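Local coordinates for protein FOKI restriction endonuclease (Planomicrobium okeanokoites, PDB 2FOK) that cuts double-stranded DNA as a metal-dependent type IIS restriction endonuclease, joining a DNA-recognition part to a separate cleavage domain, at residues 174-179 and 262-267; 242-247 and 258-263; 311-316 and 330-335; 433-438 and 557-562; 457-462 and 564-569. One frame throughout, in Å; residues are numbered along the deposited sequence.

Interaction 1 of 5, residues 174-179 and 262-267; sequences HLTKFD and SHAFKI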
# COMPACT_ATOMS: atom_id res chain seq x y z
N HIS A 174 17.71 5.18 -10.64
CA HIS A 174 17.72 5.90 -9.36
C HIS A 174 16.25 6.20 -9.08
O HIS A 174 15.67 7.10 -9.70
CB HIS A 174 18.49 7.20 -9.49
CG HIS A 174 18.67 7.93 -8.20
ND1 HIS A 174 18.47 7.33 -6.98
CD2 HIS A 174 19.06 9.20 -7.93
CE1 HIS A 174 18.72 8.19 -6.01
NE2 HIS A 174 19.09 9.33 -6.57
N LEU A 175 15.64 5.47 -8.16
CA LEU A 175 14.23 5.70 -7.89
C LEU A 175 13.81 6.04 -6.47
O LEU A 175 14.49 5.69 -5.49
CB LEU A 175 13.44 4.47 -8.37
CG LEU A 175 13.91 3.81 -9.67
CD1 LEU A 175 13.16 2.51 -9.89
CD2 LEU A 175 13.67 4.76 -10.85
N THR A 176 12.68 6.75 -6.37
CA THR A 176 12.10 7.16 -5.10
C THR A 176 11.19 6.02 -4.65
O THR A 176 10.88 5.12 -5.43
CB THR A 176 11.23 8.44 -5.23
OG1 THR A 176 10.21 8.23 -6.22
CG2 THR A 176 12.08 9.62 -5.63
N LYS A 177 10.78 6.08 -3.38
CA LYS A 177 9.91 5.09 -2.78
C LYS A 177 8.59 4.98 -3.55
O LYS A 177 7.94 3.93 -3.54
CB LYS A 177 9.62 5.48 -1.34
CG LYS A 177 9.04 6.89 -1.21
CD LYS A 177 8.56 7.16 0.21
CE LYS A 177 9.11 8.50 0.73
NZ LYS A 177 8.34 9.00 1.90
N PHE A 178 8.21 6.08 -4.20
CA PHE A 178 6.96 6.13 -4.98
C PHE A 178 7.08 5.39 -6.30
O PHE A 178 6.13 4.72 -6.73
CB PHE A 178 6.56 7.58 -5.28
CG PHE A 178 6.60 8.48 -4.09
CD1 PHE A 178 5.51 8.56 -3.22
CD2 PHE A 178 7.73 9.25 -3.82
CE1 PHE A 178 5.55 9.39 -2.12
CE2 PHE A 178 7.77 10.09 -2.72
CZ PHE A 178 6.68 10.16 -1.86
N ASP A 179 8.23 5.54 -6.95
CA ASP A 179 8.50 4.89 -8.24
C ASP A 179 8.68 3.40 -8.04
O ASP A 179 8.55 2.61 -8.97
CB ASP A 179 9.77 5.43 -8.87
CG ASP A 179 9.49 6.52 -9.87
OD1 ASP A 179 8.30 6.72 -10.18
OD2 ASP A 179 10.47 7.17 -10.32
N SER A 262 14.59 12.49 -0.49
CA SER A 262 15.68 11.77 0.18
C SER A 262 15.51 10.26 0.21
O SER A 262 16.49 9.52 0.35
CB SER A 262 15.83 12.30 1.60
OG SER A 262 15.15 13.53 1.75
N HIS A 263 14.27 9.79 0.08
CA HIS A 263 14.00 8.36 0.08
C HIS A 263 14.09 7.82 -1.33
O HIS A 263 13.09 7.43 -1.94
CB HIS A 263 12.62 8.08 0.67
CG HIS A 263 12.52 8.39 2.14
ND1 HIS A 263 11.34 8.80 2.73
CD2 HIS A 263 13.45 8.36 3.12
CE1 HIS A 263 11.55 9.02 4.02
NE2 HIS A 263 12.82 8.76 4.28
N ALA A 264 15.31 7.82 -1.86
CA ALA A 264 15.58 7.32 -3.20
C ALA A 264 16.70 6.32 -3.03
O ALA A 264 17.50 6.43 -2.11
CB ALA A 264 16.01 8.45 -4.11
N PHE A 265 16.76 5.33 -3.92
CA PHE A 265 17.79 4.29 -3.82
C PHE A 265 18.35 3.92 -5.19
O PHE A 265 17.77 4.25 -6.23
CB PHE A 265 17.20 3.04 -3.15
CG PHE A 265 16.37 3.34 -1.92
CD1 PHE A 265 15.09 3.87 -2.04
CD2 PHE A 265 16.89 3.13 -0.65
CE1 PHE A 265 14.34 4.19 -0.91
CE2 PHE A 265 16.15 3.45 0.48
CZ PHE A 265 14.88 3.98 0.36
N LYS A 266 19.49 3.23 -5.18
CA LYS A 266 20.17 2.77 -6.40
C LYS A 266 21.00 1.53 -6.08
O LYS A 266 21.79 1.53 -5.14
CB LYS A 266 21.07 3.88 -6.93
CG LYS A 266 21.60 3.63 -8.33
CD LYS A 266 22.50 4.79 -8.76
CE LYS A 266 22.48 4.99 -10.27
NZ LYS A 266 21.94 6.33 -10.64
N ILE A 267 20.85 0.48 -6.88
CA ILE A 267 21.58 -0.77 -6.64
C ILE A 267 23.10 -0.61 -6.60
O ILE A 267 23.63 0.40 -7.05
CB ILE A 267 21.22 -1.83 -7.71
CG1 ILE A 267 21.30 -3.22 -7.10
CG2 ILE A 267 22.13 -1.71 -8.92
CD1 ILE A 267 20.33 -4.22 -7.73
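Phe265 O is gripped by two donors from consecutive residues of the facing segment: Leu175 N meets it nearly head-on at 3.1 Å, and His174 ND1 comes from above the carbonyl plane at 3.2 Å. The second bond is almost straight (170°) and lies in the imidazole plane. His174 owes this to its first torsion, CG trans to the backbone N (chi1 -174°), which also sets its CE1 3.3 Å from Ala264 CB. Phe265 N returns a bond to Leu175 O at 2.8 Å, pairing the short strand 175-176 antiparallel with strand 258-267 in the second recognition subdomain. Lys177 N, just after the helix N-cap Thr176, makes a weak bond to His263 O. Lys177 CE stands at the edge of the His263 ring, 3.0 Å from ND1; its ammonium is held by Glu220, while Thr176 OG1 is bonded to Glu197. A proton on His174 ND1 is thus implied, and Lys266 NZ, 5.1 Å from that atom, would probably disfavour a full positive charge on the ring.

Interaction 2 of 5, residues 242-247 and 258-263; sequences QGKKEF and KEFISH
Paired backbone bonds tie Lys245 to Ile261 and Phe247 to Glu259, the Lys245 N to Ile261 O bond measuring 2.7 Å; Glu246 and Phe260 form the non-hydrogen-bonded pair between them. One further bond comes from a side chain: Gln242 NE2 reaches Ser262 O at 3.1 Å, rather straight (165°) but from above the carbonyl plane, while the same nitrogen stands at the edge of the His263 ring, 3.7 Å from CD2. With an alanine here, Ser262 O would probably lose this donor and the ring edge its polar neighbour. Charge gathers on the face carrying Glu246 and Phe260. Lys244, its chain bent repeatedly, lays CE over the Phe260 ring and holds NZ 4.2 Å from the ring centroid, a cation-pi contact, with a salt bridge from NZ to Glu246 OE2. That carboxylate is turned only 26° from the ring plane. Apolar contact belongs to the other face, where Phe247 CE1 touches Ile261 CG1 at 3.8 Å, Thr176 of the next strand adjoining both residues. Altogether this is an antiparallel beta hairpin in the second recognition subdomain, whose family belongs to the helix-turn-helix clan, and the strand 258-267 is the middle one of its three-stranded sheet.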
# COMPACT_ATOMS: atom_id res chain seq x y z
N GLN A 242 21.07 4.49 -0.55
CA GLN A 242 20.04 5.51 -0.41
C GLN A 242 20.65 6.89 -0.56
O GLN A 242 21.62 7.22 0.13
CB GLN A 242 19.34 5.40 0.94
CG GLN A 242 17.99 6.10 1.00
CD GLN A 242 17.53 6.37 2.41
OE1 GLN A 242 17.58 5.50 3.28
NE2 GLN A 242 17.07 7.59 2.67
N GLY A 243 20.08 7.68 -1.46
CA GLY A 243 20.57 9.03 -1.71
C GLY A 243 19.44 9.84 -2.31
O GLY A 243 18.66 9.32 -3.11
N LYS A 244 19.35 11.11 -1.93
CA LYS A 244 18.29 11.96 -2.44
C LYS A 244 18.30 12.13 -3.95
O LYS A 244 19.35 12.22 -4.57
CB LYS A 244 18.35 13.33 -1.77
CG LYS A 244 19.38 14.27 -2.37
CD LYS A 244 20.17 14.97 -1.28
CE LYS A 244 19.58 16.32 -0.98
NZ LYS A 244 19.63 17.20 -2.18
N LYS A 245 17.11 12.18 -4.53
CA LYS A 245 16.93 12.37 -5.95
C LYS A 245 16.48 13.83 -6.08
O LYS A 245 15.77 14.34 -5.21
CB LYS A 245 15.86 11.41 -6.46
CG LYS A 245 15.58 11.47 -7.95
CD LYS A 245 15.26 10.07 -8.47
CE LYS A 245 14.23 10.10 -9.60
NZ LYS A 245 14.82 9.74 -10.93
N GLU A 246 16.91 14.51 -7.14
CA GLU A 246 16.54 15.91 -7.33
C GLU A 246 15.62 16.12 -8.51
O GLU A 246 15.62 15.34 -9.45
CB GLU A 246 17.80 16.76 -7.49
CG GLU A 246 18.76 16.64 -6.33
CD GLU A 246 19.00 17.96 -5.64
OE1 GLU A 246 19.30 18.95 -6.35
OE2 GLU A 246 18.88 18.01 -4.40
N PHE A 247 14.84 17.20 -8.45
CA PHE A 247 13.89 17.52 -9.51
C PHE A 247 13.78 19.02 -9.77
O PHE A 247 14.07 19.84 -8.90
CB PHE A 247 12.50 16.99 -9.15
CG PHE A 247 12.48 15.52 -8.81
CD1 PHE A 247 12.70 15.10 -7.51
CD2 PHE A 247 12.18 14.57 -9.79
CE1 PHE A 247 12.63 13.76 -7.18
CE2 PHE A 247 12.11 13.22 -9.47
CZ PHE A 247 12.33 12.81 -8.17
N LYS A 258 12.98 24.10 -7.19
CA LYS A 258 13.77 22.88 -7.22
C LYS A 258 13.36 22.08 -6.01
O LYS A 258 13.07 22.64 -4.95
CB LYS A 258 15.26 23.21 -7.17
CG LYS A 258 16.04 22.69 -8.37
CD LYS A 258 16.62 21.31 -8.10
CE LYS A 258 17.94 21.10 -8.83
NZ LYS A 258 17.76 21.02 -10.31
N GLU A 259 13.31 20.76 -6.17
CA GLU A 259 12.92 19.89 -5.08
C GLU A 259 13.74 18.61 -5.12
O GLU A 259 14.34 18.27 -6.14
CB GLU A 259 11.42 19.56 -5.17
CG GLU A 259 10.52 20.80 -5.22
CD GLU A 259 10.56 21.62 -3.93
OE1 GLU A 259 10.78 21.02 -2.85
OE2 GLU A 259 10.39 22.85 -3.99
N PHE A 260 13.76 17.90 -3.99
CA PHE A 260 14.49 16.65 -3.87
C PHE A 260 13.74 15.68 -2.97
O PHE A 260 12.98 16.10 -2.09
CB PHE A 260 15.89 16.90 -3.28
CG PHE A 260 15.88 17.23 -1.81
CD1 PHE A 260 15.63 18.53 -1.38
CD2 PHE A 260 16.13 16.25 -0.86
CE1 PHE A 260 15.63 18.85 -0.01
CE2 PHE A 260 16.13 16.55 0.51
CZ PHE A 260 15.88 17.85 0.93
N ILE A 261 13.96 14.39 -3.21
CA ILE A 261 13.34 13.32 -2.41
C ILE A 261 14.51 12.53 -1.81
O ILE A 261 15.32 11.96 -2.55
CB ILE A 261 12.48 12.38 -3.29
CG1 ILE A 261 11.21 13.10 -3.75
CG2 ILE A 261 12.13 11.13 -2.51
CD1 ILE A 261 10.42 13.74 -2.63
N SER A 262 14.59 12.49 -0.49
CA SER A 262 15.68 11.77 0.18
C SER A 262 15.51 10.26 0.21
O SER A 262 16.49 9.52 0.35
CB SER A 262 15.83 12.30 1.60
OG SER A 262 15.15 13.53 1.75
N HIS A 263 14.27 9.79 0.08
CA HIS A 263 14.00 8.36 0.08
C HIS A 263 14.09 7.82 -1.33
O HIS A 263 13.09 7.43 -1.94
CB HIS A 263 12.62 8.08 0.67
CG HIS A 263 12.52 8.39 2.14
ND1 HIS A 263 11.34 8.80 2.73
CD2 HIS A 263 13.45 8.36 3.12
CE1 HIS A 263 11.55 9.02 4.02
NE2 HIS A 263 12.82 8.76 4.28

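Interaction 3 of 5, residues 311-316 and 330-335; sequences ALILEI and DNLKKL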
# COMPACT_ATOMS: atom_id res chain seq x y z
N ALA A 311 -3.33 -17.89 -3.06
CA ALA A 311 -2.52 -19.01 -2.57
C ALA A 311 -2.65 -20.22 -3.49
O ALA A 311 -1.66 -20.87 -3.83
CB ALA A 311 -2.95 -19.40 -1.16
N LEU A 312 -3.88 -20.51 -3.88
CA LEU A 312 -4.17 -21.62 -4.77
C LEU A 312 -3.64 -21.40 -6.19
O LEU A 312 -3.36 -22.36 -6.90
CB LEU A 312 -5.68 -21.86 -4.80
CG LEU A 312 -6.19 -22.42 -3.47
CD1 LEU A 312 -7.70 -22.52 -3.49
CD2 LEU A 312 -5.53 -23.77 -3.23
N ILE A 313 -3.50 -20.15 -6.62
CA ILE A 313 -2.96 -19.91 -7.95
C ILE A 313 -1.46 -20.16 -7.90
O ILE A 313 -0.87 -20.68 -8.85
CB ILE A 313 -3.23 -18.48 -8.46
CG1 ILE A 313 -4.73 -18.18 -8.50
CG2 ILE A 313 -2.69 -18.34 -9.87
CD1 ILE A 313 -5.06 -16.68 -8.52
N LEU A 314 -0.83 -19.78 -6.80
CA LEU A 314 0.60 -19.99 -6.63
C LEU A 314 0.87 -21.50 -6.75
O LEU A 314 1.77 -21.93 -7.47
CB LEU A 314 1.05 -19.51 -5.25
CG LEU A 314 2.27 -18.59 -5.09
CD1 LEU A 314 2.67 -18.54 -3.63
CD2 LEU A 314 3.42 -19.07 -5.94
N GLU A 315 0.08 -22.29 -6.03
CA GLU A 315 0.21 -23.74 -6.00
C GLU A 315 0.13 -24.37 -7.38
O GLU A 315 0.94 -25.24 -7.72
CB GLU A 315 -0.88 -24.35 -5.13
CG GLU A 315 -0.60 -24.30 -3.65
CD GLU A 315 -1.59 -25.13 -2.86
OE1 GLU A 315 -2.43 -25.80 -3.51
OE2 GLU A 315 -1.53 -25.10 -1.62
N ILE A 316 -0.86 -23.95 -8.15
CA ILE A 316 -1.06 -24.49 -9.49
C ILE A 316 0.17 -24.24 -10.32
O ILE A 316 0.69 -25.14 -10.98
CB ILE A 316 -2.30 -23.86 -10.16
CG1 ILE A 316 -3.56 -24.21 -9.35
CG2 ILE A 316 -2.46 -24.40 -11.56
CD1 ILE A 316 -4.84 -23.55 -9.86
N ASP A 330 -9.26 -23.04 -15.08
CA ASP A 330 -9.85 -24.37 -15.07
C ASP A 330 -9.45 -25.13 -13.80
O ASP A 330 -10.31 -25.65 -13.09
CB ASP A 330 -9.36 -25.15 -16.29
CG ASP A 330 -10.49 -25.74 -17.09
OD1 ASP A 330 -11.30 -26.49 -16.51
OD2 ASP A 330 -10.55 -25.44 -18.31
N ASN A 331 -8.15 -25.18 -13.53
CA ASN A 331 -7.62 -25.86 -12.35
C ASN A 331 -8.17 -25.22 -11.08
O ASN A 331 -8.43 -25.90 -10.09
CB ASN A 331 -6.09 -25.81 -12.34
CG ASN A 331 -5.46 -26.94 -13.13
OD1 ASN A 331 -4.26 -26.90 -13.44
ND2 ASN A 331 -6.26 -27.95 -13.48
N LEU A 332 -8.34 -23.90 -11.13
CA LEU A 332 -8.88 -23.15 -10.01
C LEU A 332 -10.34 -23.55 -9.75
O LEU A 332 -10.75 -23.77 -8.61
CB LEU A 332 -8.82 -21.65 -10.31
CG LEU A 332 -8.16 -20.66 -9.33
CD1 LEU A 332 -8.86 -19.33 -9.49
CD2 LEU A 332 -8.24 -21.16 -7.88
N LYS A 333 -11.12 -23.62 -10.82
CA LYS A 333 -12.53 -23.98 -10.70
C LYS A 333 -12.72 -25.34 -10.01
O LYS A 333 -13.61 -25.52 -9.19
CB LYS A 333 -13.19 -23.98 -12.08
CG LYS A 333 -14.52 -23.24 -12.14
CD LYS A 333 -15.55 -24.03 -12.94
CE LYS A 333 -16.92 -23.36 -12.91
NZ LYS A 333 -17.73 -23.75 -14.09
N LYS A 334 -11.87 -26.30 -10.35
CA LYS A 334 -11.96 -27.62 -9.75
C LYS A 334 -11.93 -27.52 -8.23
O LYS A 334 -12.58 -28.30 -7.54
CB LYS A 334 -10.81 -28.51 -10.23
CG LYS A 334 -11.24 -29.91 -10.66
CD LYS A 334 -10.40 -31.00 -9.98
CE LYS A 334 -9.85 -32.00 -11.01
NZ LYS A 334 -8.58 -32.68 -10.58
N LEU A 335 -11.18 -26.55 -7.71
CA LEU A 335 -11.06 -26.36 -6.28
C LEU A 335 -12.23 -25.61 -5.66
O LEU A 335 -12.24 -25.35 -4.46
CB LEU A 335 -9.76 -25.63 -5.95
CG LEU A 335 -8.53 -26.20 -6.66
CD1 LEU A 335 -7.32 -25.31 -6.41
CD2 LEU A 335 -8.27 -27.62 -6.15
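The flat group that takes part is the amide of Asn331, and it meets Ile316: OD1 lies 3.6 Å from Ile316 CG2, a plain van der Waals touch. The contact packs helix 303-319 against helix 325-334 in the D3 domain, whose family belongs to the helix-turn-helix clan; the short strand 323-324 comes between them along the chain. Their local axes pass 10.2 Å apart with N-to-C directions at 123°, so the helices meet through side chains and keep their backbones well apart. Ile316 crosses Asn331 obliquely and uses both its branches. CG2, trans to the backbone N, touches the amide oxygen, while CG1 carries CD1 down to Asn331 CB at 3.6 Å and to Leu332 N at 3.7 Å. Trimming this residue to an alanine would remove both branches and is likely to open a gap beside Asn331, setting its amide freer to turn. Further along, Leu332 puts CD2 against Leu312 CB at 4.1 Å, and its CG sits 4.3 Å from Ile313 CG1. Leu332 also touches Ile344 and Ile313 touches Asp347, both of helix 341-352, so a third helix packs against each of the two. Leu312 has Ile376 as another neighbour. Finally, Leu335 and Leu312 reach for each other tip to tip, CD1 of Leu335 coming 4.0 Å from CD2 of Leu312.

Interaction 4 of 5, residues 433-438 and 557-562; sequences MKVYGY and MIKAGT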
# COMPACT_ATOMS: atom_id res chain seq x y z
N MET A 433 -7.43 13.06 -15.96
CA MET A 433 -6.43 13.51 -16.94
C MET A 433 -5.89 12.42 -17.86
O MET A 433 -5.69 12.66 -19.05
CB MET A 433 -5.25 14.16 -16.22
CG MET A 433 -5.36 15.67 -16.11
SD MET A 433 -4.92 16.28 -14.48
CE MET A 433 -3.19 15.86 -14.43
N LYS A 434 -5.64 11.25 -17.31
CA LYS A 434 -5.07 10.16 -18.09
C LYS A 434 -6.06 9.39 -18.93
O LYS A 434 -5.73 8.96 -20.04
CB LYS A 434 -4.32 9.19 -17.16
CG LYS A 434 -2.92 9.64 -16.80
CD LYS A 434 -2.05 8.47 -16.37
CE LYS A 434 -0.75 8.94 -15.73
NZ LYS A 434 0.07 7.80 -15.23
N VAL A 435 -7.28 9.21 -18.42
CA VAL A 435 -8.28 8.43 -19.13
C VAL A 435 -9.37 9.23 -19.82
O VAL A 435 -9.73 8.93 -20.97
CB VAL A 435 -8.94 7.40 -18.19
CG1 VAL A 435 -9.95 6.53 -18.97
CG2 VAL A 435 -7.87 6.52 -17.57
N TYR A 436 -9.92 10.23 -19.13
CA TYR A 436 -10.97 11.06 -19.70
C TYR A 436 -10.37 12.01 -20.73
O TYR A 436 -10.97 12.26 -21.76
CB TYR A 436 -11.66 11.87 -18.60
CG TYR A 436 -12.83 11.17 -17.95
CD1 TYR A 436 -12.62 10.21 -16.96
CD2 TYR A 436 -14.14 11.51 -18.28
CE1 TYR A 436 -13.70 9.60 -16.32
CE2 TYR A 436 -15.22 10.91 -17.65
CZ TYR A 436 -15.00 9.95 -16.66
OH TYR A 436 -16.07 9.36 -16.03
N GLY A 437 -9.18 12.52 -20.44
CA GLY A 437 -8.52 13.41 -21.38
C GLY A 437 -8.47 14.86 -20.96
O GLY A 437 -8.07 15.72 -21.74
N TYR A 438 -8.86 15.13 -19.72
CA TYR A 438 -8.88 16.50 -19.22
C TYR A 438 -7.48 17.03 -18.98
O TYR A 438 -6.52 16.27 -18.88
CB TYR A 438 -9.65 16.57 -17.89
CG TYR A 438 -11.16 16.46 -18.02
CD1 TYR A 438 -11.92 17.57 -18.40
CD2 TYR A 438 -11.82 15.26 -17.75
CE1 TYR A 438 -13.31 17.47 -18.50
CE2 TYR A 438 -13.20 15.16 -17.85
CZ TYR A 438 -13.94 16.27 -18.23
OH TYR A 438 -15.30 16.18 -18.32
N MET A 557 -15.74 4.58 -21.47
CA MET A 557 -16.53 5.01 -22.62
C MET A 557 -15.72 6.01 -23.41
O MET A 557 -15.72 5.98 -24.64
CB MET A 557 -17.84 5.66 -22.16
CG MET A 557 -19.04 4.71 -22.20
SD MET A 557 -20.37 5.24 -21.14
CE MET A 557 -21.67 5.52 -22.31
N ILE A 558 -15.01 6.88 -22.71
CA ILE A 558 -14.17 7.87 -23.37
C ILE A 558 -13.22 7.11 -24.27
O ILE A 558 -12.93 7.52 -25.39
CB ILE A 558 -13.33 8.67 -22.33
CG1 ILE A 558 -14.23 9.57 -21.49
CG2 ILE A 558 -12.24 9.46 -23.05
CD1 ILE A 558 -14.85 10.73 -22.27
N LYS A 559 -12.75 5.97 -23.77
CA LYS A 559 -11.81 5.12 -24.48
C LYS A 559 -12.45 4.23 -25.53
O LYS A 559 -11.87 4.02 -26.60
CB LYS A 559 -11.05 4.26 -23.47
CG LYS A 559 -10.10 5.05 -22.59
CD LYS A 559 -9.05 5.77 -23.41
CE LYS A 559 -7.72 5.79 -22.68
NZ LYS A 559 -6.80 6.84 -23.22
N ALA A 560 -13.62 3.68 -25.23
CA ALA A 560 -14.32 2.82 -26.17
C ALA A 560 -14.83 3.68 -27.32
O ALA A 560 -15.24 3.17 -28.37
CB ALA A 560 -15.47 2.12 -25.50
N GLY A 561 -14.81 5.00 -27.11
CA GLY A 561 -15.25 5.92 -28.13
C GLY A 561 -16.72 6.27 -28.12
O GLY A 561 -17.18 7.02 -28.98
N THR A 562 -17.48 5.75 -27.16
CA THR A 562 -18.90 6.05 -27.12
C THR A 562 -19.28 7.16 -26.14
O THR A 562 -20.41 7.22 -25.67
CB THR A 562 -19.74 4.79 -26.81
OG1 THR A 562 -19.53 4.39 -25.45
CG2 THR A 562 -19.36 3.65 -27.76
O HOH W 1 -8.56 9.38 -23.37
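Two helix ends meet here in the cleavage domain, whose family belongs to the PD-(D/E)XK nuclease clan: the last turn of helix 421-436, widened to a pi-type turn, and the last turn of helix 548-560. Ile558 takes the largest share. Its CG2 branch lies 3.3 Å from Val435 O and equally 3.3 Å from Tyr436 O, so a methyl group sits against two carbonyl oxygens at the end of the other helix. The second branch turns to Tyr436, whose side chain it crosses at about a right angle, CG1 standing 3.8 Å from CD2 of the ring. CG1 is trans to the carbonyl carbon (chi1 -69°), while CG2 is trans to the backbone N; that is how one residue serves carbonyls and ring at once. Beside it Lys559 crosses Val435, with CG 3.9 Å from Val435 CG1. The lysine chain bends at its second and third torsions, and its ammonium is linked to the carbonyl through water: the water donates to Val435 O at 2.7 Å and accepts from Lys559 NZ at 3.1 Å. Both helices give way to a glycine with positive phi, Gly437 and Gly561. Tyr436 OH bonds to Leu551 O, giving helix 421-436 a second hold on helix 548-560. Beyond Gly437 the chain enters strand 439-442 at the margin of the mixed sheet, and Ile558 also touches Leu565 of helix 565-569.

Interaction 5 of 5, residues 457-462 and 564-569; sequences GSPIDY and TLEEVR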
# COMPACT_ATOMS: atom_id res chain seq x y z
N GLY A 457 -10.27 22.56 -27.12
CA GLY A 457 -10.63 22.13 -28.46
C GLY A 457 -12.05 21.61 -28.55
O GLY A 457 -12.51 21.24 -29.64
N SER A 458 -12.76 21.55 -27.43
CA SER A 458 -14.14 21.08 -27.44
C SER A 458 -15.02 22.19 -28.00
O SER A 458 -14.58 23.34 -28.08
CB SER A 458 -14.59 20.73 -26.02
OG SER A 458 -14.59 19.34 -25.82
N PRO A 459 -16.28 21.88 -28.38
CA PRO A 459 -17.18 22.91 -28.93
C PRO A 459 -17.32 24.04 -27.92
O PRO A 459 -17.44 25.22 -28.25
CB PRO A 459 -18.50 22.16 -29.14
CG PRO A 459 -18.11 20.73 -29.21
CD PRO A 459 -16.93 20.57 -28.31
N ILE A 460 -17.31 23.63 -26.66
CA ILE A 460 -17.37 24.55 -25.55
C ILE A 460 -16.31 24.03 -24.59
O ILE A 460 -16.41 22.91 -24.09
CB ILE A 460 -18.75 24.53 -24.87
CG1 ILE A 460 -19.85 24.70 -25.92
CG2 ILE A 460 -18.83 25.65 -23.85
CD1 ILE A 460 -21.20 25.15 -25.34
N ASP A 461 -15.26 24.83 -24.39
CA ASP A 461 -14.20 24.43 -23.48
C ASP A 461 -14.65 24.88 -22.09
O ASP A 461 -14.94 26.06 -21.87
CB ASP A 461 -12.87 25.09 -23.88
CG ASP A 461 -12.11 24.28 -24.91
OD1 ASP A 461 -12.30 23.04 -24.96
OD2 ASP A 461 -11.31 24.86 -25.67
N TYR A 462 -14.73 23.94 -21.16
CA TYR A 462 -15.20 24.26 -19.83
C TYR A 462 -14.24 23.81 -18.74
O TYR A 462 -13.32 23.03 -18.98
CB TYR A 462 -16.57 23.61 -19.60
CG TYR A 462 -16.55 22.10 -19.72
CD1 TYR A 462 -16.74 21.46 -20.96
CD2 TYR A 462 -16.34 21.30 -18.59
CE1 TYR A 462 -16.72 20.07 -21.06
CE2 TYR A 462 -16.32 19.91 -18.68
CZ TYR A 462 -16.51 19.30 -19.91
OH TYR A 462 -16.51 17.93 -19.97
N THR A 564 -18.19 11.52 -25.25
CA THR A 564 -17.34 12.67 -25.48
C THR A 564 -17.34 13.62 -24.28
O THR A 564 -18.24 13.58 -23.44
CB THR A 564 -17.77 13.44 -26.73
OG1 THR A 564 -19.02 14.10 -26.48
CG2 THR A 564 -17.93 12.49 -27.93
N LEU A 565 -16.32 14.46 -24.22
CA LEU A 565 -16.18 15.44 -23.14
C LEU A 565 -17.30 16.51 -23.21
O LEU A 565 -17.57 17.21 -22.23
CB LEU A 565 -14.78 16.09 -23.20
CG LEU A 565 -13.56 15.32 -22.64
CD1 LEU A 565 -12.47 16.30 -22.26
CD2 LEU A 565 -13.95 14.49 -21.40
N GLU A 566 -17.95 16.64 -24.37
CA GLU A 566 -19.04 17.61 -24.54
C GLU A 566 -20.34 16.97 -24.06
O GLU A 566 -21.31 17.65 -23.75
CB GLU A 566 -19.19 18.01 -26.01
CG GLU A 566 -20.58 18.56 -26.41
CD GLU A 566 -20.88 19.96 -25.88
OE1 GLU A 566 -19.97 20.60 -25.31
OE2 GLU A 566 -22.02 20.42 -26.04
N GLU A 567 -20.33 15.64 -24.00
CA GLU A 567 -21.49 14.90 -23.54
C GLU A 567 -21.49 14.88 -22.02
O GLU A 567 -22.54 14.81 -21.40
CB GLU A 567 -21.46 13.50 -24.11
CG GLU A 567 -21.67 13.51 -25.62
CD GLU A 567 -21.89 12.13 -26.19
OE1 GLU A 567 -21.00 11.27 -26.03
OE2 GLU A 567 -22.95 11.91 -26.79
N VAL A 568 -20.29 14.97 -21.43
CA VAL A 568 -20.11 14.99 -19.98
C VAL A 568 -20.61 16.36 -19.49
O VAL A 568 -21.35 16.45 -18.52
CB VAL A 568 -18.60 14.85 -19.60
CG1 VAL A 568 -18.39 15.16 -18.12
CG2 VAL A 568 -18.12 13.45 -19.91
N ARG A 569 -20.20 17.41 -20.20
CA ARG A 569 -20.60 18.78 -19.90
C ARG A 569 -22.08 18.81 -19.59
O ARG A 569 -22.49 19.32 -18.55
CB ARG A 569 -20.32 19.67 -21.12
CG ARG A 569 -20.24 21.16 -20.83
CD ARG A 569 -20.51 21.99 -22.09
NE ARG A 569 -21.82 22.63 -22.04
CZ ARG A 569 -22.65 22.75 -23.07
NH1 ARG A 569 -22.32 22.29 -24.26
NH2 ARG A 569 -23.83 23.33 -22.90
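Tyr462 OH donates to Leu565 O at 2.6 Å, in the carbonyl plane and on a lone pair, also lying 3.7 Å from Val568 CB. Over one face of the same ring comes Arg569 CG, 3.9 Å from the centroid in a CH-pi contact, offset toward the rim. With CG trans to the backbone N (chi1 -160°), the arginine runs on past the ring to Ile460, whose CD1 sits over a face of the guanidinium, 3.3 Å from NH1. Further out, Glu566 takes NH1 in a salt bridge, OE1 lying in the guanidinium plane, and Glu514 pairs with NE; together they should fix its rotation. Tyr462 OH is also hydrogen-bonded to Tyr438 OH. Asp461 OD2 accepts from Gly457 N at 2.9 Å and OD1 from Ser458 N, tying the loop's start to Asp461. A loop between strands 451-454 and 463-469 of the nuclease sheet thus packs on a short helix, its capping box resting on Thr564 N to Glu567 OE1, the reverse bond being weak.

Interactions 1 and 2 share Ser262 and His263 and lie 8 Å apart between centres, one on each side of strand 258-267, the middle strand of the three-stranded sheet in recognition subdomain 2. Interaction 3 follows along the chain in the D3 domain, 36 Å from interaction 1 and 43 Å from interaction 2 between centres, without touching either. Interactions 4 and 5 both lie in the cleavage domain, 12 Å apart between centres, and their segments alternate along the chain; Tyr438 OH to Tyr462 OH joins them, and helices 548-560 and 565-569 are consecutive. Recognition and cleavage contacts therefore close separately, in keeping with a modular enzyme that reads and cuts DNA with different domains.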